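Local coordinates for protein oxidoreductase (Thermotoga maritima, PDB 1ZH8) that binds NADP in a Rossmann-fold domain and probably catalyses NADP-dependent oxidation or reduction of a CH-OH group, as in the GFO/IDH/MocA family, at residues V107-K113 with K134-E140; L16-R20 with Y299-E304; A321-A325 with V336-L340. All coordinates share one frame; numbering follows the deposited sequence.

Contact 1: V107-K113 with K134-E140. With NAP (NADP nicotinamide-adenine-dinucleotide phosphate), chain D; EDO (1,2-ethanediol), chain G.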
loop_
_atom_site.group_PDB
_atom_site.type_symbol
_atom_site.label_atom_id
_atom_site.label_comp_id
_atom_site.label_asym_id
_atom_site.label_seq_id
_atom_site.Cartn_x
_atom_site.Cartn_y
_atom_site.Cartn_z
ATOM N N VAL A 107 12.410 42.453 4.588
ATOM C CA VAL A 107 12.492 41.683 5.837
ATOM C C VAL A 107 12.527 40.184 5.510
ATOM O O VAL A 107 11.731 39.729 4.703
ATOM C CB VAL A 107 11.291 42.036 6.770
ATOM C CG1 VAL A 107 11.133 41.030 7.860
ATOM C CG2 VAL A 107 11.462 43.431 7.369
ATOM N N HIS A 108 13.429 39.416 6.126
ATOM C CA HIS A 108 13.421 37.938 5.944
ATOM C C HIS A 108 12.166 37.316 6.529
ATOM O O HIS A 108 11.539 37.885 7.433
ATOM C CB HIS A 108 14.626 37.276 6.596
ATOM C CG HIS A 108 15.930 37.874 6.192
ATOM N ND1 HIS A 108 16.584 37.510 5.038
ATOM C CD2 HIS A 108 16.698 38.820 6.784
ATOM C CE1 HIS A 108 17.702 38.208 4.935
ATOM N NE2 HIS A 108 17.795 39.007 5.984
ATOM N N VAL A 109 11.808 36.149 6.014
ATOM C CA VAL A 109 10.615 35.442 6.473
ATOM C C VAL A 109 10.931 33.963 6.730
ATOM O O VAL A 109 11.476 33.285 5.855
ATOM C CB VAL A 109 9.470 35.447 5.413
ATOM C CG1 VAL A 109 8.157 35.053 6.065
ATOM C CG2 VAL A 109 9.323 36.775 4.750
ATOM N N ILE A 110 10.603 33.483 7.930
ATOM C CA ILE A 110 10.417 32.066 8.150
ATOM C C ILE A 110 8.923 31.764 8.264
ATOM O O ILE A 110 8.203 32.381 9.036
ATOM C CB ILE A 110 11.228 31.517 9.349
ATOM C CG1 ILE A 110 10.984 30.009 9.513
ATOM C CG2 ILE A 110 10.933 32.303 10.634
ATOM C CD1 ILE A 110 12.050 29.297 10.388
ATOM N N CYS A 111 8.458 30.818 7.468
ATOM C CA CYS A 111 7.041 30.587 7.340
ATOM C C CYS A 111 6.744 29.120 7.426
ATOM O O CYS A 111 7.455 28.288 6.858
ATOM C CB CYS A 111 6.540 31.149 6.009
ATOM S SG CYS A 111 4.760 30.976 5.752
ATOM N N GLU A 112 5.677 28.812 8.138
ATOM C CA GLU A 112 5.274 27.439 8.370
ATOM C C GLU A 112 4.797 26.748 7.101
ATOM O O GLU A 112 4.330 27.395 6.161
ATOM C CB GLU A 112 4.194 27.365 9.465
ATOM C CG GLU A 112 4.756 27.176 10.856
ATOM C CD GLU A 112 5.412 25.807 11.031
ATOM O OE1 GLU A 112 5.284 24.950 10.123
ATOM O OE2 GLU A 112 6.082 25.590 12.056
ATOM N N LYS A 113 4.930 25.426 7.091
ATOM C CA LYS A 113 4.342 24.607 6.049
ATOM C C LYS A 113 2.834 24.592 6.264
ATOM O O LYS A 113 2.373 24.918 7.355
ATOM C CB LYS A 113 4.904 23.176 6.116
ATOM C CG LYS A 113 5.138 22.597 7.531
ATOM C CD LYS A 113 3.865 22.517 8.412
ATOM C CE LYS A 113 2.850 21.550 7.851
ATOM N NZ LYS A 113 1.560 21.598 8.549
ATOM N N LYS A 134 16.265 38.893 0.122
ATOM C CA LYS A 134 15.954 38.426 1.464
ATOM C C LYS A 134 15.648 36.928 1.434
ATOM O O LYS A 134 15.319 36.382 0.386
ATOM C CB LYS A 134 14.751 39.190 2.000
ATOM C CG LYS A 134 14.791 40.699 1.780
ATOM C CD LYS A 134 16.080 41.380 2.275
ATOM C CE LYS A 134 16.196 41.375 3.783
ATOM N NZ LYS A 134 17.214 42.384 4.193
ATOM N N THR A 135 15.759 36.263 2.582
ATOM C CA THR A 135 15.497 34.830 2.652
ATOM C C THR A 135 14.007 34.543 2.881
ATOM O O THR A 135 13.393 35.131 3.789
ATOM C CB THR A 135 16.300 34.155 3.783
ATOM O OG1 THR A 135 17.705 34.350 3.568
ATOM C CG2 THR A 135 15.992 32.639 3.841
ATOM N N VAL A 136 13.441 33.657 2.046
ATOM C CA VAL A 136 12.198 32.974 2.391
ATOM C C VAL A 136 12.538 31.540 2.789
ATOM O O VAL A 136 13.136 30.786 2.019
ATOM C CB VAL A 136 11.161 32.966 1.258
ATOM C CG1 VAL A 136 9.856 32.251 1.726
ATOM C CG2 VAL A 136 10.853 34.378 0.822
ATOM N N TYR A 137 12.144 31.175 4.008
ATOM C CA TYR A 137 12.430 29.883 4.566
ATOM C C TYR A 137 11.102 29.236 4.948
ATOM O O TYR A 137 10.416 29.747 5.826
ATOM C CB TYR A 137 13.328 30.064 5.782
ATOM C CG TYR A 137 13.926 28.780 6.291
ATOM C CD1 TYR A 137 13.140 27.830 6.960
ATOM C CD2 TYR A 137 15.276 28.515 6.122
ATOM C CE1 TYR A 137 13.690 26.640 7.433
ATOM C CE2 TYR A 137 15.837 27.338 6.602
ATOM C CZ TYR A 137 15.035 26.410 7.253
ATOM O OH TYR A 137 15.591 25.249 7.712
ATOM N N ILE A 138 10.717 28.146 4.269
ATOM C CA ILE A 138 9.505 27.406 4.643
ATOM C C ILE A 138 9.900 26.315 5.611
ATOM O O ILE A 138 10.718 25.438 5.282
ATOM C CB ILE A 138 8.765 26.740 3.470
ATOM C CG1 ILE A 138 8.568 27.713 2.302
ATOM C CG2 ILE A 138 7.402 26.187 3.976
ATOM C CD1 ILE A 138 7.805 29.041 2.663
ATOM N N ALA A 139 9.309 26.384 6.795
ATOM C CA ALA A 139 9.780 25.642 7.957
ATOM C C ALA A 139 9.172 24.246 7.963
ATOM O O ALA A 139 8.128 23.978 8.614
ATOM C CB ALA A 139 9.442 26.415 9.261
ATOM N N GLU A 140 9.815 23.366 7.210
ATOM C CA GLU A 140 9.371 22.003 7.101
ATOM C C GLU A 140 10.233 21.237 8.053
ATOM O O GLU A 140 11.365 20.855 7.722
ATOM C CB GLU A 140 9.525 21.501 5.666
ATOM C CG GLU A 140 9.262 20.011 5.506
ATOM C CD GLU A 140 8.020 19.552 6.263
ATOM O OE1 GLU A 140 6.899 19.778 5.760
ATOM O OE2 GLU A 140 8.173 18.983 7.373
HETATM P PA NAP D . -3.852 28.380 14.897
HETATM O O1A NAP D . -3.813 27.942 16.316
HETATM O O2A NAP D . -5.210 28.665 14.406
HETATM O O5B NAP D . -2.852 29.622 14.729
HETATM C C5B NAP D . -3.111 30.621 13.770
HETATM C C4B NAP D . -2.883 31.968 14.428
HETATM O O4B NAP D . -2.910 33.002 13.453
HETATM C C3B NAP D . -3.974 32.301 15.439
HETATM O O3B NAP D . -3.323 32.990 16.467
HETATM C C2B NAP D . -4.858 33.235 14.631
HETATM O O2B NAP D . -5.827 34.103 15.210
HETATM C C1B NAP D . -3.799 34.020 13.888
HETATM N N9A NAP D . -4.375 34.739 12.755
HETATM C C8A NAP D . -5.442 34.369 11.966
HETATM N N7A NAP D . -5.619 35.324 11.026
HETATM C C5A NAP D . -4.684 36.292 11.213
HETATM C C6A NAP D . -4.405 37.486 10.559
HETATM N N6A NAP D . -5.142 37.882 9.535
HETATM N N1A NAP D . -3.359 38.267 10.972
HETATM C C2A NAP D . -2.600 37.876 12.048
HETATM N N3A NAP D . -2.873 36.704 12.706
HETATM C C4A NAP D . -3.895 35.928 12.293
HETATM O O3 NAP D . -3.230 27.224 13.985
HETATM P PN NAP D . -1.758 26.609 14.185
HETATM O O1N NAP D . -0.880 27.389 15.114
HETATM O O2N NAP D . -2.073 25.199 14.373
HETATM O O5D NAP D . -1.077 26.738 12.730
HETATM C C5D NAP D . -0.462 27.916 12.240
HETATM C C4D NAP D . 0.587 27.527 11.200
HETATM O O4D NAP D . 1.512 26.628 11.798
HETATM C C3D NAP D . -0.051 26.783 10.023
HETATM O O3D NAP D . 0.521 27.192 8.803
HETATM C C2D NAP D . 0.269 25.328 10.262
HETATM O O2D NAP D . 0.386 24.590 9.063
HETATM C C1D NAP D . 1.575 25.426 11.037
HETATM N N1N NAP D . 1.762 24.257 11.892
HETATM C C2N NAP D . 2.881 23.498 11.706
HETATM C C3N NAP D . 3.110 22.361 12.487
HETATM C C7N NAP D . 4.442 21.655 12.439
HETATM O O7N NAP D . 4.570 20.500 13.234
HETATM N N7N NAP D . 5.459 22.111 11.682
HETATM C C4N NAP D . 2.176 22.011 13.472
HETATM C C5N NAP D . 1.037 22.803 13.667
HETATM C C6N NAP D . 0.838 23.930 12.864
HETATM P P2B NAP D . -6.048 34.647 16.709
HETATM O O1X NAP D . -5.203 35.872 16.985
HETATM O O2X NAP D . -5.694 33.592 17.733
HETATM O O3X NAP D . -7.521 34.991 16.759
HETATM C C1 EDO G . 21.471 36.416 2.835
HETATM O O1 EDO G . 21.096 36.979 4.100
HETATM C C2 EDO G . 20.233 35.904 2.099
HETATM O O2 EDO G . 19.097 36.753 2.335
#

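Contact 2: L16-R20 with Y299-E304. With EDO (1,2-ethanediol), chain G.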
loop_
_atom_site.group_PDB
_atom_site.type_symbol
_atom_site.label_atom_id
_atom_site.label_comp_id
_atom_site.label_asym_id
_atom_site.label_seq_id
_atom_site.Cartn_x
_atom_site.Cartn_y
_atom_site.Cartn_z
ATOM N N LEU A 16 28.263 37.125 18.692
ATOM C CA LEU A 16 27.251 36.666 17.686
ATOM C C LEU A 16 26.051 37.611 17.662
ATOM O O LEU A 16 25.251 37.599 18.606
ATOM C CB LEU A 16 26.762 35.229 17.987
ATOM C CG LEU A 16 27.581 33.977 17.615
ATOM C CD1 LEU A 16 26.955 32.712 18.217
ATOM C CD2 LEU A 16 27.787 33.801 16.098
ATOM N N ARG A 17 25.932 38.418 16.594
ATOM C CA ARG A 17 24.767 39.312 16.376
ATOM C C ARG A 17 23.458 38.511 16.295
ATOM O O ARG A 17 23.424 37.410 15.746
ATOM C CB ARG A 17 24.925 40.180 15.110
ATOM C CG ARG A 17 23.980 41.417 15.102
ATOM C CD ARG A 17 24.130 42.255 13.827
ATOM N NE ARG A 17 23.331 43.476 13.891
ATOM C CZ ARG A 17 23.742 44.620 14.432
ATOM N NH1 ARG A 17 24.958 44.717 14.955
ATOM N NH2 ARG A 17 22.937 45.672 14.448
ATOM N N LYS A 18 22.388 39.063 16.854
ATOM C CA LYS A 18 21.106 38.369 16.897
ATOM C C LYS A 18 20.169 38.794 15.771
ATOM O O LYS A 18 20.232 39.924 15.277
ATOM C CB LYS A 18 20.414 38.595 18.246
ATOM C CG LYS A 18 21.170 38.050 19.456
ATOM C CD LYS A 18 20.303 38.183 20.704
ATOM C CE LYS A 18 21.079 37.875 21.969
ATOM N NZ LYS A 18 20.109 37.732 23.085
ATOM N N ILE A 19 19.304 37.866 15.374
ATOM C CA ILE A 19 18.221 38.161 14.454
ATOM C C ILE A 19 17.034 38.672 15.259
ATOM O O ILE A 19 16.489 37.937 16.090
ATOM C CB ILE A 19 17.829 36.914 13.648
ATOM C CG1 ILE A 19 18.980 36.491 12.721
ATOM C CG2 ILE A 19 16.557 37.145 12.834
ATOM C CD1 ILE A 19 18.664 35.221 11.865
ATOM N N ARG A 20 16.654 39.929 15.029
ATOM C CA ARG A 20 15.464 40.525 15.648
ATOM C C ARG A 20 14.243 39.987 14.930
ATOM O O ARG A 20 14.092 40.161 13.718
ATOM C CB ARG A 20 15.510 42.054 15.589
ATOM C CG ARG A 20 16.667 42.684 16.401
ATOM C CD ARG A 20 16.791 44.182 16.123
ATOM N NE ARG A 20 16.772 44.457 14.683
ATOM C CZ ARG A 20 16.281 45.556 14.109
ATOM N NH1 ARG A 20 15.746 46.547 14.828
ATOM N NH2 ARG A 20 16.327 45.659 12.791
ATOM N N TYR A 299 18.957 30.678 10.882
ATOM C CA TYR A 299 19.937 31.635 11.342
ATOM C C TYR A 299 21.176 31.601 10.459
ATOM O O TYR A 299 21.753 32.644 10.145
ATOM C CB TYR A 299 20.335 31.414 12.812
ATOM C CG TYR A 299 21.428 32.381 13.227
ATOM C CD1 TYR A 299 21.113 33.649 13.707
ATOM C CD2 TYR A 299 22.784 32.045 13.083
ATOM C CE1 TYR A 299 22.113 34.561 14.054
ATOM C CE2 TYR A 299 23.795 32.949 13.428
ATOM C CZ TYR A 299 23.449 34.202 13.914
ATOM O OH TYR A 299 24.431 35.092 14.264
ATOM N N GLN A 300 21.595 30.402 10.080
ATOM C CA GLN A 300 22.839 30.237 9.334
ATOM C C GLN A 300 22.650 30.722 7.893
ATOM O O GLN A 300 23.576 31.293 7.288
ATOM C CB GLN A 300 23.330 28.781 9.395
ATOM C CG GLN A 300 23.992 28.427 10.719
ATOM C CD GLN A 300 24.477 26.993 10.769
ATOM O OE1 GLN A 300 23.689 26.059 10.658
ATOM N NE2 GLN A 300 25.785 26.812 10.934
ATOM N N VAL A 301 21.444 30.510 7.364
ATOM C CA VAL A 301 21.086 30.984 6.035
ATOM C C VAL A 301 21.102 32.506 6.013
ATOM O O VAL A 301 21.738 33.120 5.152
ATOM C CB VAL A 301 19.720 30.439 5.557
ATOM C CG1 VAL A 301 19.256 31.174 4.297
ATOM C CG2 VAL A 301 19.834 28.947 5.272
ATOM N N VAL A 302 20.438 33.104 6.988
ATOM C CA VAL A 302 20.324 34.543 7.038
ATOM C C VAL A 302 21.625 35.229 7.398
ATOM O O VAL A 302 22.019 36.185 6.734
ATOM C CB VAL A 302 19.205 34.980 7.985
ATOM C CG1 VAL A 302 19.278 36.516 8.300
ATOM C CG2 VAL A 302 17.865 34.604 7.369
ATOM N N ALA A 303 22.293 34.752 8.443
ATOM C CA ALA A 303 23.410 35.511 9.020
ATOM C C ALA A 303 24.768 35.060 8.534
ATOM O O ALA A 303 25.660 35.875 8.381
ATOM C CB ALA A 303 23.359 35.481 10.557
ATOM N N GLU A 304 24.919 33.760 8.305
ATOM C CA GLU A 304 26.228 33.173 8.025
ATOM C C GLU A 304 26.384 32.681 6.599
ATOM O O GLU A 304 27.309 31.951 6.316
ATOM C CB GLU A 304 26.523 32.045 9.018
ATOM C CG GLU A 304 26.850 32.544 10.432
ATOM C CD GLU A 304 26.842 31.442 11.491
ATOM O OE1 GLU A 304 26.335 30.325 11.208
ATOM O OE2 GLU A 304 27.336 31.714 12.616
HETATM C C1 EDO G . 21.471 36.416 2.835
HETATM O O1 EDO G . 21.096 36.979 4.100
HETATM C C2 EDO G . 20.233 35.904 2.099
HETATM O O2 EDO G . 19.097 36.753 2.335
#

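Contact 3: A321-A325 with V336-L340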
loop_
_atom_site.group_PDB
_atom_site.type_symbol
_atom_site.label_atom_id
_atom_site.label_comp_id
_atom_site.label_asym_id
_atom_site.label_seq_id
_atom_site.Cartn_x
_atom_site.Cartn_y
_atom_site.Cartn_z
ATOM N N ALA A 321 3.119 19.478 -4.026
ATOM C CA ALA A 321 2.823 18.810 -5.306
ATOM C C ALA A 321 2.523 17.301 -5.190
ATOM O O ALA A 321 1.589 16.803 -5.830
ATOM C CB ALA A 321 3.958 19.048 -6.305
ATOM N N PHE A 322 3.308 16.585 -4.386
ATOM C CA PHE A 322 3.032 15.181 -4.115
ATOM C C PHE A 322 1.604 15.002 -3.579
ATOM O O PHE A 322 0.834 14.198 -4.110
ATOM C CB PHE A 322 4.062 14.579 -3.133
ATOM C CG PHE A 322 3.705 13.188 -2.660
ATOM C CD1 PHE A 322 4.109 12.066 -3.383
ATOM C CD2 PHE A 322 2.950 13.001 -1.508
ATOM C CE1 PHE A 322 3.786 10.776 -2.964
ATOM C CE2 PHE A 322 2.606 11.712 -1.077
ATOM C CZ PHE A 322 3.030 10.599 -1.809
ATOM N N ILE A 323 1.248 15.763 -2.543
ATOM C CA ILE A 323 -0.088 15.658 -1.957
ATOM C C ILE A 323 -1.161 16.130 -2.928
ATOM O O ILE A 323 -2.161 15.432 -3.138
ATOM C CB ILE A 323 -0.199 16.418 -0.619
ATOM C CG1 ILE A 323 0.787 15.829 0.408
ATOM C CG2 ILE A 323 -1.620 16.355 -0.077
ATOM C CD1 ILE A 323 0.519 14.405 0.731
ATOM N N GLU A 324 -0.959 17.284 -3.555
ATOM C CA GLU A 324 -1.955 17.757 -4.515
ATOM C C GLU A 324 -2.214 16.722 -5.639
ATOM O O GLU A 324 -3.349 16.516 -6.042
ATOM C CB GLU A 324 -1.588 19.125 -5.075
ATOM C CG GLU A 324 -2.668 19.715 -5.990
ATOM C CD GLU A 324 -2.506 21.205 -6.249
ATOM O OE1 GLU A 324 -1.897 21.929 -5.418
ATOM O OE2 GLU A 324 -3.011 21.655 -7.292
ATOM N N ALA A 325 -1.166 16.050 -6.104
ATOM C CA ALA A 325 -1.322 14.970 -7.086
ATOM C C ALA A 325 -2.209 13.828 -6.578
ATOM O O ALA A 325 -3.120 13.405 -7.284
ATOM C CB ALA A 325 0.029 14.438 -7.526
ATOM N N VAL A 336 3.977 13.831 -11.261
ATOM C CA VAL A 336 4.138 14.968 -10.359
ATOM C C VAL A 336 4.745 16.200 -11.020
ATOM O O VAL A 336 4.286 17.310 -10.789
ATOM C CB VAL A 336 4.944 14.584 -9.102
ATOM C CG1 VAL A 336 5.052 15.783 -8.166
ATOM C CG2 VAL A 336 4.261 13.432 -8.379
ATOM N N SER A 337 5.768 16.008 -11.844
ATOM C CA SER A 337 6.297 17.107 -12.653
ATOM C C SER A 337 5.250 18.016 -13.308
ATOM O O SER A 337 5.464 19.219 -13.365
ATOM C CB SER A 337 7.218 16.583 -13.735
ATOM O OG SER A 337 8.490 16.362 -13.170
ATOM N N SER A 338 4.141 17.453 -13.790
ATOM C CA SER A 338 3.150 18.217 -14.564
ATOM C C SER A 338 2.460 19.293 -13.736
ATOM O O SER A 338 1.811 20.178 -14.288
ATOM C CB SER A 338 2.099 17.302 -15.205
ATOM O OG SER A 338 1.245 16.737 -14.222
ATOM N N LEU A 339 2.605 19.214 -12.417
ATOM C CA LEU A 339 2.034 20.210 -11.525
ATOM C C LEU A 339 3.022 21.334 -11.296
ATOM O O LEU A 339 2.641 22.431 -10.903
ATOM C CB LEU A 339 1.664 19.581 -10.173
ATOM C CG LEU A 339 0.288 18.931 -9.979
ATOM C CD1 LEU A 339 0.106 17.665 -10.811
ATOM C CD2 LEU A 339 0.060 18.634 -8.507
ATOM N N LEU A 340 4.293 21.051 -11.538
ATOM C CA LEU A 340 5.357 21.996 -11.227
ATOM C C LEU A 340 5.699 22.903 -12.404
ATOM O O LEU A 340 6.480 23.830 -12.241
ATOM C CB LEU A 340 6.603 21.265 -10.716
ATOM C CG LEU A 340 6.426 20.678 -9.308
ATOM C CD1 LEU A 340 7.559 19.714 -8.967
ATOM C CD2 LEU A 340 6.337 21.783 -8.274
ATOM O OXT LEU A 340 5.216 22.751 -13.533
#

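Contact 1: V107-K113 with K134-E140
The imidazole of His-108 carries CE of Lys-134 over one face, 3.8 Å from the ring centroid, while the backbone of Thr-135 and O2 of a bound ethanediol lie at its edge. The His-108 and Lys-134 side chains cross at about a right angle, a CH-pi contact at the start of the last beta-alpha-beta unit of the Rossmann fold, in which strands 108-112 and 136-139 run parallel. At the ring edge Thr-135 N donates to His-108 ND1 in a nearly straight bond (2.9 Å, 174°). With an alanine here in place of the histidine, the Thr-135 amide is likely to lose its acceptor and Lys-134 CE the ring face beneath it. The backbone ladder then alternates: Val-109 N to Thr-135 O, Tyr-137 N to Val-109 O, Cys-111 N to Tyr-137 O. On one face of the sheet Ile-110 and Tyr-137 lie side by side, CD1 to CD1 3.9 Å; Tyr-137 OH is hydrogen-bonded to Asp-297 OD2. On the other, Cys-111 CB meets Ile-138 CD1. The C-terminal end of strand 108-112 opens on the cofactor. There Lys-113, its chain folded back at chi2 and chi3 (60° and 65°), reaches the nicotinamide ribose with NZ, which also pairs with Asp-198. The carbonyl O of Lys-113 accepts from NADP O2D at 2.6 Å, and Glu-112, whose OE2 is hydrogen-bonded to His-34 NE2, accepts NADP N7N on OE1 at 3.2 Å.

Contact 2: L16-R20 with Y299-E304
With chi1 at 176°, Tyr-299 sets its ring trans to the backbone N and swings it off helix 290-303 toward the segment 16-20, while Ile-19, whose CG1 stands trans to its own carbonyl carbon and whose chain is extended at chi2 (180°), sends CD1 out to meet it. The two side chains cross obliquely: CD1 of Ile-19 lies 3.4 Å from CD1 of Tyr-299, and CG1 of Ile-19 follows along the same side of the ring, near CD1 and CE1. The CD1 methyl of Ile-19 also reaches CG1 of Val-302, one turn further along the helix, at 3.8 Å, so a single isoleucine end settles between two helix side chains. The far end of the tyrosine is polar. Its hydroxyl donates to the carbonyl O of Arg-17 at 2.9 Å, lying in the carbonyl plane, and the acceptor sits at the ring edge. Within the helix segment, CB of Ala-303 rests over one face of the same ring. Beyond the hydroxyl, CD2 of Leu-16 makes looser contacts with Tyr-299 OH and, at 4.1 Å, with OE2 of Glu-304. Strand 19-24, first in sequence of the parallel Rossmann sheet, lies inside it between strands 45-51 and 85-88, and Phe-45 touches both Ile-19 and Tyr-299. The contact therefore packs helix 290-303, which comes late in the sequence, against the beginning of the nucleotide-binding domain. Its chemistry is divided: an apolar patch at Ile-19 supplies the packing, while one directional bond from the phenol to a main-chain carbonyl fixes where the ring ends, a link that depends on the backbone of Arg-17 rather than on its side chain.

Contact 3: A321-A325 with V336-L340
Apolar packing carries this contact, and it centres on two alanines one turn apart in helix 313-329. CB of Ala-321 meets CG1 of Val-336 at 3.9 Å and CD2 of Leu-340 at 4.1 Å, so two side chains of the C-terminal segment converge on one methyl. Val-336 holds CG1 trans to its backbone N (chi1 -178°), which directs that branch to Ala-321, while the other branch, CG2, approaches CB of Ala-325 more loosely at 4.4 Å. Leu-339 makes its contacts with a single methyl: its CD2 lies 3.8 Å from CB of Glu-324 and 4.3 Å from CB of Ala-325, the leucine slanting across the glutamate chain. Only the aliphatic part of the glutamate is used here; its carboxylate turns elsewhere, with OE1 accepting from Val-119 N.

A second kind of contact sets side-chain carbon against the helix backbone. CD2 of Leu-339 rests 3.6 Å from the carbonyl O of Ala-321 and close to N of Ala-325, the two atoms that form an i to i+4 hydrogen bond, so the methyl sits beside a bond already made within the helix. Within the other segment Leu-339 N donates to Val-336 O at 3.0 Å, in keeping with the 3-10 turn of residues 336-339, while the backbone of Val-336 also bonds to Glu-215. The small alanine side chains probably allow the turn to lie close to the helix. It follows the short edge strand 334-335, which pairs with strand 214-222 of the mixed sheet, while Phe-322, pointing away from the turn, packs on that same strand and on helix 195-211.

In the fold
Contacts 1 and 2 both reach the parallel Rossmann sheet, contact 2 through strand 19-24, and they touch each other: Val-301 and Val-302 of helix 290-303 pack on Thr-135 and His-108, and one ethanediol touches both contacts. Contact 1 is buried strand pairing, built on a ladder of main-chain bonds and ending at the cofactor, whereas contact 2, partly buried near the first modelled residue, combines side-chain packing with one phenol-to-carbonyl bond. Contact 3 lies apart, its centre about 21 Å from that of contact 1 and about 33 Å from that of contact 2. Also buried, it relies on aliphatic packing between a helix and the chain's end, beside the mixed sheet.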